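Local coordinates for putative Outer membrane protein (Helicobacter pylori, PDB 6GW5) that is the adhesin domain of SabA, an outer membrane protein with which the bacterium probably attaches to host glycans, at residues N20-L25 with T353-T358. Residues are numbered along the deposited sequence; the frame is centred on the assembly and turned at random.
Sequences NQVASL and TEIVTT
An antiparallel helix pair, formed where the N-terminal helix 3-32, here in a predicted coiled-coil region, packs against helix 348-370, buries Leu25 against Ile355, and Val22 against Ile355 and Thr358. The axes of the two short segments approach to 9.6 Å, and their N-to-C directions differ by 152°. Leu25 CD1 lies 3.7 Å from Ile355 CA, resting on the backbone of the facing helix, while Ile355 CD1 packs on Leu25 CB at 3.8 Å. That methyl group is carried forward by an extended Ile355 side chain, with CG1 anti to the backbone N (chi1 -161°), and it also touches Val22. Methyl meets methyl where Val22 CG2 comes within 3.7 Å of Thr358 CG2. The hydroxyl of Thr358 turns back into its own helix, OG1 donating to Glu354 O (2.7 Å), which leaves CG2 for the apolar contact. At the margin, Gln21 NE2 donates to Glu354 OE2 at 3.0 Å. The bond is bent, 138° at the hydrogen, and reaches the oxygen from above the carboxylate plane; both methyls of Leu25 lie beside that same oxygen. Tyr18, Lys26 and Ile29 of helix 3-32 extend the interface, and Tyr397 and Tyr399, from the loop region before helix 403-415, also pack on Ile355.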
loop_
_atom_site.group_PDB
_atom_site.type_symbol
_atom_site.label_atom_id
_atom_site.label_comp_id
_atom_site.label_asym_id
_atom_site.label_seq_id
_atom_site.Cartn_x
_atom_site.Cartn_y
_atom_site.Cartn_z
ATOM N N ASN A 20 -13.027 22.138 -22.491
ATOM C CA ASN A 20 -12.755 21.626 -21.163
ATOM C C ASN A 20 -11.380 21.074 -21.113
ATOM O O ASN A 20 -10.704 21.194 -20.109
ATOM C CB ASN A 20 -13.756 20.556 -20.779
ATOM C CG ASN A 20 -15.056 21.144 -20.269
ATOM O OD1 ASN A 20 -15.964 21.354 -21.007
ATOM N ND2 ASN A 20 -15.106 21.446 -19.007
ATOM N N GLN A 21 -10.996 20.457 -22.232
ATOM C CA GLN A 21 -9.708 19.813 -22.409
ATOM C C GLN A 21 -8.613 20.884 -22.340
ATOM O O GLN A 21 -7.620 20.736 -21.657
ATOM C CB GLN A 21 -9.717 19.074 -23.776
ATOM C CG GLN A 21 -8.576 18.121 -24.026
ATOM C CD GLN A 21 -8.690 16.779 -23.295
ATOM O OE1 GLN A 21 -9.769 16.374 -22.804
ATOM N NE2 GLN A 21 -7.590 16.069 -23.245
ATOM N N VAL A 22 -8.798 21.972 -23.056
ATOM C CA VAL A 22 -7.801 22.985 -23.025
ATOM C C VAL A 22 -7.614 23.516 -21.610
ATOM O O VAL A 22 -6.477 23.669 -21.156
ATOM C CB VAL A 22 -8.159 24.105 -23.997
ATOM C CG1 VAL A 22 -7.291 25.342 -23.737
ATOM C CG2 VAL A 22 -7.997 23.593 -25.424
ATOM N N ALA A 23 -8.721 23.786 -20.912
ATOM C CA ALA A 23 -8.655 24.278 -19.526
ATOM C C ALA A 23 -7.866 23.342 -18.592
ATOM O O ALA A 23 -7.100 23.799 -17.710
ATOM C CB ALA A 23 -10.052 24.486 -18.963
ATOM N N SER A 24 -8.055 22.050 -18.793
ATOM C CA SER A 24 -7.429 21.064 -17.950
ATOM C C SER A 24 -5.939 20.940 -18.298
ATOM O O SER A 24 -5.115 20.889 -17.419
ATOM C CB SER A 24 -8.165 19.736 -18.089
ATOM O OG SER A 24 -7.614 18.777 -17.241
ATOM N N LEU A 25 -5.620 20.878 -19.588
ATOM C CA LEU A 25 -4.233 20.960 -20.062
ATOM C C LEU A 25 -3.440 22.229 -19.582
ATOM O O LEU A 25 -2.280 22.124 -19.203
ATOM C CB LEU A 25 -4.190 20.815 -21.582
ATOM C CG LEU A 25 -4.467 19.372 -22.017
ATOM C CD1 LEU A 25 -4.689 19.359 -23.514
ATOM C CD2 LEU A 25 -3.348 18.366 -21.659
ATOM N N THR A 353 1.931 19.343 -27.101
ATOM C CA THR A 353 1.436 18.967 -28.407
ATOM C C THR A 353 -0.086 18.869 -28.429
ATOM O O THR A 353 -0.734 19.286 -29.385
ATOM C CB THR A 353 2.060 17.625 -28.839
ATOM O OG1 THR A 353 3.464 17.837 -29.034
ATOM C CG2 THR A 353 1.405 17.047 -30.125
ATOM N N GLU A 354 -0.626 18.257 -27.390
ATOM C CA GLU A 354 -2.045 17.945 -27.316
ATOM C C GLU A 354 -2.854 19.219 -27.159
ATOM O O GLU A 354 -3.953 19.307 -27.683
ATOM C CB GLU A 354 -2.312 17.018 -26.129
ATOM C CG GLU A 354 -3.754 16.548 -26.015
ATOM C CD GLU A 354 -3.909 15.499 -24.921
ATOM O OE1 GLU A 354 -3.291 14.407 -25.043
ATOM O OE2 GLU A 354 -4.649 15.776 -23.944
ATOM N N ILE A 355 -2.359 20.183 -26.383
ATOM C CA ILE A 355 -3.118 21.416 -26.216
ATOM C C ILE A 355 -3.159 22.183 -27.520
ATOM O O ILE A 355 -4.184 22.780 -27.840
ATOM C CB ILE A 355 -2.594 22.297 -25.038
ATOM C CG1 ILE A 355 -3.672 23.277 -24.655
ATOM C CG2 ILE A 355 -1.247 22.961 -25.358
ATOM C CD1 ILE A 355 -3.309 24.049 -23.423
ATOM N N VAL A 356 -2.066 22.116 -28.287
ATOM C CA VAL A 356 -2.011 22.824 -29.558
ATOM C C VAL A 356 -2.994 22.161 -30.535
ATOM O O VAL A 356 -3.804 22.855 -31.133
ATOM C CB VAL A 356 -0.585 22.907 -30.146
ATOM C CG1 VAL A 356 -0.616 23.522 -31.528
ATOM C CG2 VAL A 356 0.314 23.746 -29.277
ATOM N N THR A 357 -2.911 20.835 -30.686
ATOM C CA THR A 357 -3.861 20.135 -31.539
ATOM C C THR A 357 -5.275 20.498 -31.121
ATOM O O THR A 357 -6.098 20.802 -31.939
ATOM C CB THR A 357 -3.711 18.618 -31.444
ATOM O OG1 THR A 357 -2.346 18.277 -31.622
ATOM C CG2 THR A 357 -4.510 17.916 -32.475
ATOM N N THR A 358 -5.539 20.436 -29.836
ATOM C CA THR A 358 -6.862 20.679 -29.338
ATOM C C THR A 358 -7.342 22.124 -29.581
ATOM O O THR A 358 -8.505 22.350 -29.825
ATOM C CB THR A 358 -6.942 20.303 -27.860
ATOM O OG1 THR A 358 -6.580 18.928 -27.722
ATOM C CG2 THR A 358 -8.359 20.483 -27.312
#